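Long-range contacts in metallophosphoesterase TT1561-like domain-containing protein (PDB 2YVT), which is of unknown function but belongs to the calcineurin-like metallophosphoesterase superfamily, whose active members hydrolyse phosphate esters with the help of metal ions: residues L9-F14 with L36-N41; K15-L20 with E238-R243; V94-N99 with V122-F127; T178-P183 with A216-V221. One frame throughout, in Å; residues are numbered along the deposited sequence.

Contact 1: residues L9-F14 with L36-N41; sequences LAIKNF and LVVVGN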
loop_
_atom_site.group_PDB
_atom_site.type_symbol
_atom_site.label_atom_id
_atom_site.label_comp_id
_atom_site.label_asym_id
_atom_site.label_seq_id
_atom_site.Cartn_x
_atom_site.Cartn_y
_atom_site.Cartn_z
ATOM N N LEU A 9 -1.729 -12.907 -2.395
ATOM C CA LEU A 9 -0.868 -12.824 -1.209
ATOM C C LEU A 9 -0.580 -11.347 -0.991
ATOM O O LEU A 9 -0.065 -10.688 -1.890
ATOM C CB LEU A 9 0.445 -13.596 -1.419
ATOM C CG LEU A 9 1.386 -13.854 -0.219
ATOM C CD1 LEU A 9 2.515 -14.783 -0.671
ATOM C CD2 LEU A 9 1.983 -12.606 0.412
ATOM N N ALA A 10 -0.902 -10.832 0.195
ATOM C CA ALA A 10 -0.678 -9.410 0.494
ATOM C C ALA A 10 0.203 -9.217 1.715
ATOM O O ALA A 10 0.053 -9.920 2.716
ATOM C CB ALA A 10 -2.013 -8.684 0.688
ATOM N N ILE A 11 1.117 -8.255 1.615
ATOM C CA ILE A 11 1.901 -7.789 2.761
ATOM C C ILE A 11 1.802 -6.266 2.870
ATOM O O ILE A 11 1.393 -5.585 1.920
ATOM C CB ILE A 11 3.398 -8.214 2.670
ATOM C CG1 ILE A 11 4.107 -7.517 1.493
ATOM C CG2 ILE A 11 3.515 -9.735 2.602
ATOM C CD1 ILE A 11 5.628 -7.720 1.490
ATOM N N LYS A 12 2.177 -5.735 4.029
ATOM C CA LYS A 12 2.246 -4.287 4.228
ATOM C C LYS A 12 3.433 -3.942 5.112
ATOM O O LYS A 12 3.904 -4.784 5.885
ATOM C CB LYS A 12 0.928 -3.716 4.787
ATOM C CG LYS A 12 0.531 -4.146 6.217
ATOM C CD LYS A 12 0.956 -3.135 7.263
ATOM C CE LYS A 12 0.536 -3.570 8.667
ATOM N NZ LYS A 12 -0.795 -2.998 9.056
ATOM N N ASN A 13 3.907 -2.705 4.988
ATOM C CA ASN A 13 5.074 -2.225 5.736
ATOM C C ASN A 13 6.292 -3.123 5.527
ATOM O O ASN A 13 6.864 -3.666 6.482
ATOM C CB ASN A 13 4.747 -2.041 7.228
ATOM C CG ASN A 13 3.972 -0.761 7.506
ATOM O OD1 ASN A 13 4.086 0.229 6.771
ATOM N ND2 ASN A 13 3.203 -0.763 8.592
ATOM N N PHE A 14 6.681 -3.261 4.261
ATOM C CA PHE A 14 7.915 -3.962 3.891
ATOM C C PHE A 14 9.109 -3.380 4.656
ATOM O O PHE A 14 9.948 -4.133 5.165
ATOM C CB PHE A 14 8.128 -3.902 2.373
ATOM C CG PHE A 14 9.444 -4.448 1.936
ATOM C CD1 PHE A 14 9.681 -5.818 1.969
ATOM C CD2 PHE A 14 10.453 -3.593 1.491
ATOM C CE1 PHE A 14 10.916 -6.326 1.575
ATOM C CE2 PHE A 14 11.694 -4.091 1.100
ATOM C CZ PHE A 14 11.924 -5.459 1.142
ATOM N N LEU A 36 0.633 -10.888 -6.138
ATOM C CA LEU A 36 1.268 -10.413 -4.923
ATOM C C LEU A 36 0.942 -8.935 -4.781
ATOM O O LEU A 36 1.102 -8.162 -5.734
ATOM C CB LEU A 36 2.788 -10.612 -5.008
ATOM C CG LEU A 36 3.654 -9.978 -3.917
ATOM C CD1 LEU A 36 3.371 -10.584 -2.537
ATOM C CD2 LEU A 36 5.117 -10.141 -4.284
ATOM N N VAL A 37 0.462 -8.546 -3.606
ATOM C CA VAL A 37 0.202 -7.140 -3.314
ATOM C C VAL A 37 1.165 -6.686 -2.232
ATOM O O VAL A 37 1.219 -7.280 -1.155
ATOM C CB VAL A 37 -1.265 -6.906 -2.860
ATOM C CG1 VAL A 37 -1.456 -5.484 -2.337
ATOM C CG2 VAL A 37 -2.220 -7.169 -4.015
ATOM N N VAL A 38 1.938 -5.644 -2.528
ATOM C CA VAL A 38 2.838 -5.055 -1.528
ATOM C C VAL A 38 2.340 -3.651 -1.235
ATOM O O VAL A 38 2.399 -2.774 -2.103
ATOM C CB VAL A 38 4.312 -4.986 -2.002
ATOM C CG1 VAL A 38 5.191 -4.459 -0.885
ATOM C CG2 VAL A 38 4.809 -6.372 -2.449
ATOM N N VAL A 39 1.816 -3.454 -0.024
ATOM C CA VAL A 39 1.419 -2.124 0.425
ATOM C C VAL A 39 2.599 -1.532 1.188
ATOM O O VAL A 39 3.303 -2.252 1.908
ATOM C CB VAL A 39 0.170 -2.171 1.347
ATOM C CG1 VAL A 39 -0.306 -0.748 1.689
ATOM C CG2 VAL A 39 -0.958 -2.970 0.696
ATOM N N GLY A 40 2.831 -0.232 1.021
ATOM C CA GLY A 40 3.888 0.435 1.763
ATOM C C GLY A 40 3.640 0.390 3.270
ATOM O O GLY A 40 2.608 -0.104 3.723
ATOM N N ASN A 41 4.569 0.910 4.065
ATOM C CA ASN A 41 5.784 1.553 3.600
ATOM C C ASN A 41 6.821 0.608 3.034
ATOM O O ASN A 41 7.117 -0.435 3.627
ATOM C CB ASN A 41 6.398 2.308 4.769
ATOM C CG ASN A 41 5.445 3.329 5.327
ATOM O OD1 ASN A 41 4.937 3.216 6.473
ATOM N ND2 ASN A 41 5.134 4.301 4.506
HETATM O O HOH W 1 5.847 -2.039 1.146
#
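Ile-11 N meets Val-37 O at 2.9 Å, a rung of the parallel ladder between strands 7-12 and 35-39, the two strands of a beta-alpha-beta unit linked by helix 21-31. Val-37 N to Leu-9 O (2.8 Å) and Val-39 N to Ile-11 O (2.9 Å) carry it on, all three nearly straight. On one face paired side chains run side by side: Leu-9 CD2 touches Leu-36 CD1 at 3.8 Å, and Ile-11 CG1 reaches Val-38 CG1 at 4.0 Å. Ile-11 gets there with CG1 between its backbone N and carbonyl carbon (chi1 66°), swinging that branch toward the neighbouring strand. On the other face Ala-10 meets Val-37, and Lys-12 meets Val-39, through their CB atoms. Past the strands, Asn-13 N binds Gly-40 O from above its carbonyl plane, and Asn-13 OD1 takes Asn-41 N, the nitrogen of a cis peptide with Gly-40, at 2.8 Å. Farther out, Glu-238 holds Asn-13 ND2, Leu-24 and Ile-28 of helix 21-31 pack on Leu-9, and Ile-179 of the second sheet packs on Val-37 and Val-39. Relatives usually carry metal-binding aspartates where these strands end; here Lys-12 NZ is gripped by Asn-235 OD1 and the carbonyls of His-220 and Gly-222.

Contact 2: residues K15-L20 with E238-R243; sequences KERFDL and EFEEGR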
loop_
_atom_site.group_PDB
_atom_site.type_symbol
_atom_site.label_atom_id
_atom_site.label_comp_id
_atom_site.label_asym_id
_atom_site.label_seq_id
_atom_site.Cartn_x
_atom_site.Cartn_y
_atom_site.Cartn_z
ATOM N N LYS A 15 9.168 -2.048 4.733
ATOM C CA LYS A 15 10.140 -1.318 5.568
ATOM C C LYS A 15 11.568 -1.852 5.412
ATOM O O LYS A 15 12.281 -2.099 6.390
ATOM C CB LYS A 15 9.708 -1.311 7.045
ATOM C CG LYS A 15 8.535 -0.383 7.337
ATOM C CD LYS A 15 8.147 -0.379 8.813
ATOM C CE LYS A 15 6.931 0.509 9.059
ATOM N NZ LYS A 15 6.699 0.800 10.518
ATOM N N GLU A 16 11.966 -2.036 4.158
ATOM C CA GLU A 16 13.336 -2.432 3.804
ATOM C C GLU A 16 13.774 -3.792 4.382
ATOM O O GLU A 16 14.970 -4.027 4.600
ATOM C CB GLU A 16 14.323 -1.319 4.182
ATOM C CG GLU A 16 13.926 0.041 3.627
ATOM C CD GLU A 16 14.902 1.150 3.951
ATOM O OE1 GLU A 16 16.064 0.871 4.360
ATOM O OE2 GLU A 16 14.483 2.316 3.794
ATOM N N ARG A 17 12.811 -4.685 4.616
ATOM C CA ARG A 17 13.105 -6.003 5.186
ATOM C C ARG A 17 13.461 -7.039 4.119
ATOM O O ARG A 17 12.790 -8.064 3.938
ATOM C CB ARG A 17 11.999 -6.474 6.148
ATOM C CG ARG A 17 11.848 -5.568 7.391
ATOM C CD ARG A 17 13.164 -5.445 8.194
ATOM N NE ARG A 17 13.585 -6.755 8.687
ATOM C CZ ARG A 17 13.108 -7.314 9.800
ATOM N NH1 ARG A 17 12.229 -6.658 10.554
ATOM N NH2 ARG A 17 13.517 -8.519 10.167
ATOM N N PHE A 18 14.543 -6.755 3.408
ATOM C CA PHE A 18 15.020 -7.668 2.379
ATOM C C PHE A 18 15.374 -9.029 2.971
ATOM O O PHE A 18 15.254 -10.050 2.285
ATOM C CB PHE A 18 16.221 -7.076 1.635
ATOM C CG PHE A 18 15.926 -5.755 0.980
ATOM C CD1 PHE A 18 15.297 -5.716 -0.261
ATOM C CD2 PHE A 18 16.250 -4.555 1.610
ATOM C CE1 PHE A 18 14.995 -4.510 -0.868
ATOM C CE2 PHE A 18 15.957 -3.328 1.003
ATOM C CZ PHE A 18 15.334 -3.312 -0.243
ATOM N N ASP A 19 15.791 -9.030 4.245
ATOM C CA ASP A 19 16.142 -10.265 4.958
ATOM C C ASP A 19 14.969 -11.238 5.058
ATOM O O ASP A 19 15.174 -12.438 5.233
ATOM C CB ASP A 19 16.678 -9.957 6.367
ATOM C CG ASP A 19 15.670 -9.210 7.241
ATOM O OD1 ASP A 19 15.174 -8.147 6.811
ATOM O OD2 ASP A 19 15.398 -9.671 8.375
ATOM N N LEU A 20 13.743 -10.714 4.964
ATOM C CA LEU A 20 12.547 -11.549 5.038
ATOM C C LEU A 20 12.029 -12.077 3.697
ATOM O O LEU A 20 11.121 -12.909 3.665
ATOM C CB LEU A 20 11.437 -10.806 5.780
ATOM C CG LEU A 20 11.792 -10.378 7.208
ATOM C CD1 LEU A 20 10.599 -9.668 7.825
ATOM C CD2 LEU A 20 12.226 -11.576 8.063
ATOM N N GLU A 238 1.776 -6.777 10.228
ATOM C CA GLU A 238 3.128 -6.283 9.951
ATOM C C GLU A 238 4.042 -7.319 9.323
ATOM O O GLU A 238 4.296 -8.373 9.909
ATOM C CB GLU A 238 3.780 -5.778 11.242
ATOM C CG GLU A 238 3.044 -4.616 11.892
ATOM C CD GLU A 238 3.152 -3.297 11.126
ATOM O OE1 GLU A 238 3.985 -3.167 10.205
ATOM O OE2 GLU A 238 2.396 -2.374 11.465
ATOM N N PHE A 239 4.579 -6.996 8.146
ATOM C CA PHE A 239 5.602 -7.834 7.532
ATOM C C PHE A 239 6.798 -8.098 8.476
ATOM O O PHE A 239 7.355 -9.206 8.463
ATOM C CB PHE A 239 6.065 -7.208 6.219
ATOM C CG PHE A 239 6.940 -8.099 5.392
ATOM C CD1 PHE A 239 6.445 -9.294 4.872
ATOM C CD2 PHE A 239 8.250 -7.720 5.087
ATOM C CE1 PHE A 239 7.251 -10.110 4.083
ATOM C CE2 PHE A 239 9.058 -8.539 4.283
ATOM C CZ PHE A 239 8.550 -9.732 3.790
ATOM N N GLU A 240 7.154 -7.109 9.307
ATOM C CA GLU A 240 8.246 -7.265 10.301
ATOM C C GLU A 240 7.960 -8.343 11.339
ATOM O O GLU A 240 8.875 -8.804 12.036
ATOM C CB GLU A 240 8.430 -6.020 11.152
ATOM C CG GLU A 240 8.696 -4.723 10.531
ATOM C CD GLU A 240 8.619 -3.643 11.608
ATOM O OE1 GLU A 240 9.446 -2.729 11.591
ATOM O OE2 GLU A 240 7.731 -3.730 12.501
ATOM N N GLU A 241 6.686 -8.653 11.526
ATOM C CA GLU A 241 6.273 -9.706 12.445
ATOM C C GLU A 241 6.160 -11.043 11.718
ATOM O O GLU A 241 5.705 -12.030 12.297
ATOM C CB GLU A 241 4.935 -9.337 13.096
ATOM C CG GLU A 241 5.028 -8.128 14.003
ATOM C CD GLU A 241 3.693 -7.624 14.503
ATOM O OE1 GLU A 241 2.709 -8.396 14.520
ATOM O OE2 GLU A 241 3.644 -6.441 14.884
ATOM N N GLY A 242 6.559 -11.066 10.445
ATOM C CA GLY A 242 6.419 -12.254 9.605
ATOM C C GLY A 242 5.003 -12.513 9.119
ATOM O O GLY A 242 4.683 -13.624 8.697
ATOM N N ARG A 243 4.164 -11.483 9.160
ATOM C CA ARG A 243 2.756 -11.627 8.831
ATOM C C ARG A 243 2.443 -11.308 7.371
ATOM O O ARG A 243 3.114 -10.486 6.732
ATOM C CB ARG A 243 1.890 -10.809 9.798
ATOM C CG ARG A 243 1.860 -11.466 11.197
ATOM C CD ARG A 243 0.930 -10.827 12.207
ATOM N NE ARG A 243 0.546 -11.797 13.246
ATOM C CZ ARG A 243 1.185 -11.997 14.401
ATOM N NH1 ARG A 243 0.735 -12.917 15.244
ATOM N NH2 ARG A 243 2.263 -11.289 14.736
HETATM O O HOH W 2 6.149 -1.601 11.559
HETATM O O HOH W 3 11.406 -9.728 11.758
#
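One water is gripped by three charged side chains from both segments: Lys-15 NZ donates to it at 2.7 Å, and it gives weak bonds to Glu-238 OE1 and Glu-240 OE2. Lys-15 reaches it with a chain extended beyond CG. Its ammonium group stays 4.6 Å from Glu-240 OE1, so the water mediates where no direct salt bridge forms. A second water links Arg-17 NH2 to the backbone carbonyl Glu-240 O, 2.7 Å from that oxygen. The contact joins two surface loops, 15-20 leading into helix 21-31 and 238-243 leading into strand 243-248; the chain makes an inverse gamma turn about Arg-17, and each loop contains a short 3-10 segment. Leu-20 and Phe-239 run antiparallel alongside one another, with Leu-20 CB 3.6 Å from Phe-239 CE2 and Leu-20 CD1 over a face of the ring. Arg-17 O lies at that ring's edge, in its plane. The same Leu-20 CD1 sits over the centre of the Arg-17 guanidinium, 3.9 Å above its plane. Bends at chi2 and chi3 turn this group back side-on to Asp-19 in a two-pronged salt bridge, NE to OD1 and NH2 to OD2, each at 2.8 Å, both oxygens using their syn lone pairs.

Contact 3: residues V94-N99 with V122-F127; sequences VVPGKN and VLHEGF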
loop_
_atom_site.group_PDB
_atom_site.type_symbol
_atom_site.label_atom_id
_atom_site.label_comp_id
_atom_site.label_asym_id
_atom_site.label_seq_id
_atom_site.Cartn_x
_atom_site.Cartn_y
_atom_site.Cartn_z
ATOM N N VAL A 94 1.978 -2.807 -6.409
ATOM C CA VAL A 94 2.670 -2.094 -5.339
ATOM C C VAL A 94 1.973 -0.755 -5.126
ATOM O O VAL A 94 1.711 -0.037 -6.084
ATOM C CB VAL A 94 4.154 -1.849 -5.706
ATOM C CG1 VAL A 94 4.859 -1.030 -4.623
ATOM C CG2 VAL A 94 4.883 -3.180 -5.939
ATOM N N VAL A 95 1.692 -0.421 -3.865
ATOM C CA VAL A 95 1.038 0.847 -3.512
ATOM C C VAL A 95 1.906 1.545 -2.453
ATOM O O VAL A 95 2.200 0.950 -1.426
ATOM C CB VAL A 95 -0.399 0.609 -2.990
ATOM C CG1 VAL A 95 -1.029 1.917 -2.531
ATOM C CG2 VAL A 95 -1.243 -0.059 -4.076
ATOM N N PRO A 96 2.353 2.788 -2.725
ATOM C CA PRO A 96 3.323 3.415 -1.831
ATOM C C PRO A 96 2.738 3.843 -0.492
ATOM O O PRO A 96 1.538 4.164 -0.395
ATOM C CB PRO A 96 3.786 4.646 -2.631
ATOM C CG PRO A 96 2.602 5.000 -3.470
ATOM C CD PRO A 96 2.004 3.670 -3.859
ATOM N N GLY A 97 3.589 3.846 0.534
ATOM C CA GLY A 97 3.196 4.331 1.845
ATOM C C GLY A 97 3.573 5.785 2.100
ATOM O O GLY A 97 4.099 6.488 1.217
ATOM N N LYS A 98 3.278 6.246 3.313
ATOM C CA LYS A 98 3.613 7.601 3.741
ATOM C C LYS A 98 5.097 7.932 3.551
ATOM O O LYS A 98 5.446 9.070 3.256
ATOM C CB LYS A 98 3.203 7.762 5.201
ATOM C CG LYS A 98 3.558 9.058 5.873
ATOM C CD LYS A 98 3.122 9.033 7.349
ATOM C CE LYS A 98 3.560 7.747 8.091
ATOM N NZ LYS A 98 2.557 6.621 8.158
ATOM N N ASN A 99 5.972 6.944 3.713
ATOM C CA ASN A 99 7.412 7.220 3.666
ATOM C C ASN A 99 8.052 6.966 2.306
ATOM O O ASN A 99 9.278 7.033 2.157
ATOM C CB ASN A 99 8.132 6.432 4.754
ATOM C CG ASN A 99 7.689 6.842 6.133
ATOM O OD1 ASN A 99 7.058 6.063 6.849
ATOM N ND2 ASN A 99 7.967 8.085 6.494
ATOM N N VAL A 122 2.910 -0.491 -10.339
ATOM C CA VAL A 122 2.637 0.418 -9.234
ATOM C C VAL A 122 1.274 1.064 -9.463
ATOM O O VAL A 122 1.000 1.583 -10.552
ATOM C CB VAL A 122 3.738 1.506 -9.095
ATOM C CG1 VAL A 122 3.291 2.612 -8.153
ATOM C CG2 VAL A 122 5.038 0.882 -8.611
ATOM N N LEU A 123 0.419 1.006 -8.442
ATOM C CA LEU A 123 -0.900 1.627 -8.499
ATOM C C LEU A 123 -0.969 2.735 -7.476
ATOM O O LEU A 123 -0.937 2.492 -6.270
ATOM C CB LEU A 123 -2.007 0.602 -8.232
ATOM C CG LEU A 123 -2.143 -0.539 -9.230
ATOM C CD1 LEU A 123 -3.259 -1.454 -8.775
ATOM C CD2 LEU A 123 -2.408 -0.018 -10.633
ATOM N N HIS A 124 -1.026 3.961 -7.968
ATOM C CA HIS A 124 -1.184 5.107 -7.098
ATOM C C HIS A 124 -1.954 6.184 -7.840
ATOM O O HIS A 124 -1.471 6.724 -8.841
ATOM C CB HIS A 124 0.167 5.644 -6.610
ATOM C CG HIS A 124 0.038 6.833 -5.711
ATOM N ND1 HIS A 124 -0.678 6.796 -4.531
ATOM C CD2 HIS A 124 0.499 8.100 -5.830
ATOM C CE1 HIS A 124 -0.637 7.984 -3.954
ATOM N NE2 HIS A 124 0.062 8.797 -4.727
ATOM N N GLU A 125 -3.158 6.476 -7.348
ATOM C CA GLU A 125 -4.101 7.363 -8.047
ATOM C C GLU A 125 -4.420 6.806 -9.437
ATOM O O GLU A 125 -4.564 7.548 -10.415
ATOM C CB GLU A 125 -3.560 8.789 -8.144
ATOM C CG GLU A 125 -3.021 9.329 -6.836
ATOM C CD GLU A 125 -2.504 10.725 -6.973
ATOM O OE1 GLU A 125 -3.294 11.594 -7.372
ATOM O OE2 GLU A 125 -1.311 10.951 -6.699
ATOM N N GLY A 126 -4.533 5.485 -9.512
ATOM C CA GLY A 126 -4.702 4.809 -10.782
ATOM C C GLY A 126 -5.216 3.402 -10.611
ATOM O O GLY A 126 -5.528 2.954 -9.492
ATOM N N PHE A 127 -5.288 2.697 -11.734
ATOM C CA PHE A 127 -6.028 1.457 -11.784
ATOM C C PHE A 127 -5.436 0.539 -12.827
ATOM O O PHE A 127 -4.727 0.983 -13.731
ATOM C CB PHE A 127 -7.483 1.749 -12.145
ATOM C CG PHE A 127 -7.653 2.294 -13.535
ATOM C CD1 PHE A 127 -7.993 1.449 -14.588
ATOM C CD2 PHE A 127 -7.451 3.648 -13.794
ATOM C CE1 PHE A 127 -8.145 1.953 -15.882
ATOM C CE2 PHE A 127 -7.595 4.161 -15.093
ATOM C CZ PHE A 127 -7.942 3.306 -16.134
#
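At one end of the six-stranded mixed sheet, strand 91-95 pairs in parallel with the outermost strand, 120-122, through Val-94 and Val-122. Leu-123 N donates to Val-94 O at 2.9 Å with an N-H...O angle of 161°, and Val-122 CA brings its hydrogen to the same oxygen. Val-94 CB and Val-122 CG2 touch at 4.1 Å on the face that Phe-106, Phe-81 and Phe-82 help to cover.

Beyond this pair the chains part, and side chains take over. Pro-96 sits across the His-124 side chain, nearly perpendicular to it, its CG lying over a face of the imidazole, 4.1 Å from the centroid and 26° off the normal: a CH-pi contact. With CG of His-124 anti to its backbone N (chi1 180°), the ring is presented to the proline; Glu-125 CG covers the opposite face, 3.7 Å above the plane. Trimming Pro-96 to an alanine here would take away CG and CD and would probably leave that imidazole face without its partner, opening a gap beside Phe-106. Both ring nitrogens have partners, ND1 at Gly-140 N and NE2 at Tyr-156 OH, which fix the ring's rotation. Glu-125 and Gly-126 form a G1 beta bulge opposite Gly-138, at the start of strand 126-130.

Leu-123 O is buried by the contact without a polar partner in the model, and Val-95 CG2 lies against it at 3.4 Å. Because a backbone amide can only donate, Gly-140 N implies that ND1 of His-124 acts as the acceptor, consistent with a proton on NE2.

Contact 4: residues T178-P183 with A216-V221; sequences TIFYTP and AIVGHV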
loop_
_atom_site.group_PDB
_atom_site.type_symbol
_atom_site.label_atom_id
_atom_site.label_comp_id
_atom_site.label_asym_id
_atom_site.label_seq_id
_atom_site.Cartn_x
_atom_site.Cartn_y
_atom_site.Cartn_z
ATOM N N THR A 178 -9.765 -2.499 -4.072
ATOM C CA THR A 178 -9.056 -1.247 -3.768
ATOM C C THR A 178 -7.913 -1.538 -2.810
ATOM O O THR A 178 -8.034 -2.382 -1.921
ATOM C CB THR A 178 -9.983 -0.174 -3.160
ATOM O OG1 THR A 178 -10.606 -0.695 -1.983
ATOM C CG2 THR A 178 -11.074 0.243 -4.165
ATOM N N ILE A 179 -6.793 -0.863 -3.022
ATOM C CA ILE A 179 -5.613 -1.043 -2.191
ATOM C C ILE A 179 -5.178 0.325 -1.709
ATOM O O ILE A 179 -4.890 1.203 -2.524
ATOM C CB ILE A 179 -4.454 -1.717 -2.965
ATOM C CG1 ILE A 179 -4.935 -3.000 -3.660
ATOM C CG2 ILE A 179 -3.281 -2.020 -2.019
ATOM C CD1 ILE A 179 -3.933 -3.604 -4.621
ATOM N N PHE A 180 -5.152 0.502 -0.388
ATOM C CA PHE A 180 -4.790 1.779 0.227
ATOM C C PHE A 180 -3.708 1.545 1.256
ATOM O O PHE A 180 -3.723 0.531 1.948
ATOM C CB PHE A 180 -5.988 2.410 0.961
ATOM C CG PHE A 180 -7.204 2.605 0.104
ATOM C CD1 PHE A 180 -7.177 3.458 -0.995
ATOM C CD2 PHE A 180 -8.384 1.937 0.411
ATOM C CE1 PHE A 180 -8.318 3.631 -1.791
ATOM C CE2 PHE A 180 -9.525 2.106 -0.366
ATOM C CZ PHE A 180 -9.493 2.957 -1.467
ATOM N N TYR A 181 -2.775 2.488 1.379
ATOM C CA TYR A 181 -1.883 2.462 2.527
ATOM C C TYR A 181 -2.695 2.667 3.816
ATOM O O TYR A 181 -2.505 1.967 4.807
ATOM C CB TYR A 181 -0.789 3.526 2.392
ATOM C CG TYR A 181 0.029 3.695 3.644
ATOM C CD1 TYR A 181 0.934 2.710 4.045
ATOM C CD2 TYR A 181 -0.103 4.839 4.437
ATOM C CE1 TYR A 181 1.698 2.864 5.206
ATOM C CE2 TYR A 181 0.660 5.011 5.591
ATOM C CZ TYR A 181 1.553 4.020 5.973
ATOM O OH TYR A 181 2.294 4.178 7.113
ATOM N N THR A 182 -3.606 3.636 3.782
ATOM C CA THR A 182 -4.374 4.010 4.964
ATOM C C THR A 182 -5.616 3.132 5.122
ATOM O O THR A 182 -6.407 3.008 4.183
ATOM C CB THR A 182 -4.786 5.482 4.887
ATOM O OG1 THR A 182 -3.622 6.281 4.713
ATOM C CG2 THR A 182 -5.497 5.919 6.160
ATOM N N PRO A 183 -5.783 2.515 6.310
ATOM C CA PRO A 183 -6.987 1.731 6.553
ATOM C C PRO A 183 -8.166 2.588 7.016
ATOM O O PRO A 183 -7.967 3.709 7.501
ATOM C CB PRO A 183 -6.563 0.790 7.688
ATOM C CG PRO A 183 -5.574 1.595 8.484
ATOM C CD PRO A 183 -4.863 2.489 7.468
ATOM N N ALA A 216 -11.097 -4.438 0.062
ATOM C CA ALA A 216 -10.083 -3.412 0.251
ATOM C C ALA A 216 -8.908 -4.014 1.012
ATOM O O ALA A 216 -9.094 -4.628 2.060
ATOM C CB ALA A 216 -10.658 -2.204 0.992
ATOM N N ILE A 217 -7.708 -3.853 0.463
ATOM C CA ILE A 217 -6.481 -4.310 1.119
ATOM C C ILE A 217 -5.770 -3.062 1.634
ATOM O O ILE A 217 -5.577 -2.112 0.890
ATOM C CB ILE A 217 -5.580 -5.100 0.143
ATOM C CG1 ILE A 217 -6.317 -6.350 -0.369
ATOM C CG2 ILE A 217 -4.254 -5.463 0.819
ATOM C CD1 ILE A 217 -5.662 -7.030 -1.565
ATOM N N VAL A 218 -5.422 -3.051 2.918
ATOM C CA VAL A 218 -4.972 -1.816 3.569
ATOM C C VAL A 218 -3.715 -2.026 4.414
ATOM O O VAL A 218 -3.385 -3.162 4.763
ATOM C CB VAL A 218 -6.114 -1.159 4.410
ATOM C CG1 VAL A 218 -7.302 -0.732 3.494
ATOM C CG2 VAL A 218 -6.587 -2.103 5.511
ATOM N N GLY A 219 -3.029 -0.932 4.748
ATOM C CA GLY A 219 -1.731 -1.005 5.426
ATOM C C GLY A 219 -1.613 -0.181 6.701
ATOM O O GLY A 219 -2.456 -0.274 7.597
ATOM N N HIS A 220 -0.561 0.635 6.778
ATOM C CA HIS A 220 -0.300 1.477 7.952
ATOM C C HIS A 220 -0.389 0.619 9.226
ATOM O O HIS A 220 0.204 -0.466 9.272
ATOM C CB HIS A 220 -1.231 2.710 7.953
ATOM C CG HIS A 220 -0.822 3.805 8.893
ATOM N ND1 HIS A 220 0.464 3.963 9.371
ATOM C CD2 HIS A 220 -1.543 4.823 9.418
ATOM C CE1 HIS A 220 0.510 5.026 10.158
ATOM N NE2 HIS A 220 -0.694 5.571 10.195
ATOM N N VAL A 221 -1.142 1.069 10.228
ATOM C CA VAL A 221 -1.302 0.322 11.470
ATOM C C VAL A 221 -2.596 -0.482 11.444
ATOM O O VAL A 221 -3.659 0.043 11.084
ATOM C CB VAL A 221 -1.291 1.280 12.693
ATOM C CG1 VAL A 221 -1.754 0.561 13.967
ATOM C CG2 VAL A 221 0.094 1.873 12.870
#
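His-220 lays its CB over a face of the Tyr-181 ring, 3.9 Å from the centroid and 21° off the normal, a CH-pi contact displaced toward the rim. Beyond CB the two rings are oblique, their planes 33° apart and centroids 5.0 Å apart, which brings Tyr-181 OH to 2.9 Å from His-220 ND1. Tyr-181 reaches over with CG anti to its backbone N (chi1 171°), and its hydroxyl is hydrogen-bonded to Lys-98 NZ. A phenylalanine in place of Tyr-181 keeps the ring against His-220 CB but lacks the hydroxyl, and the Lys-98 ammonium group, losing that partner, would probably be freer to turn. Pro-183 packs against the second segment: its CB meets Val-218 CG2 at 3.6 Å, while Pro-183 CD touches both Gly-219 O and His-220 CB, 3.7 Å from each. Gly-219 N gives a weak bond to Tyr-181 O. Val-218 turns its other methyl, CG1, to the edge of the Phe-180 ring, near the ring plane.

Earlier in both segments the strands run nearly parallel, with Ile-217 N on Thr-178 O (2.8 Å) and Phe-180 N on Ile-217 O (2.9 Å). They belong to a beta-alpha-beta unit whose helix, 202-211, packs Val-204 and Ile-207 on Phe-180. Strand 134-144 flanks 175-180 on its other side, and strand 231-235 borders 215-218.

How the contacts relate
Contacts 1, 3 and 4 converge where the two sheets meet, with centres 9 to 11 Å apart, on the ground where calcineurin-like phosphoesterases hold their metal ions. Contacts 1 and 3 are neighbours in one sheet, Val-95 N binding Val-38 O at 3.0 Å. Contact 4 reaches both from the other sheet: Val-95 CG2 packs on Ile-179 CG2 at 3.5 Å, and the lysines of contacts 1 and 3 tie into its 216-221 and 178-183 segments respectively. Two lysines thus project into this region, which probably differs from a standard dimetal site. Contact 2 lies farther out, its centre about 19 Å from that of contact 3, but continues contact 1 through Lys-15 N to Asn-41 O (2.8 Å).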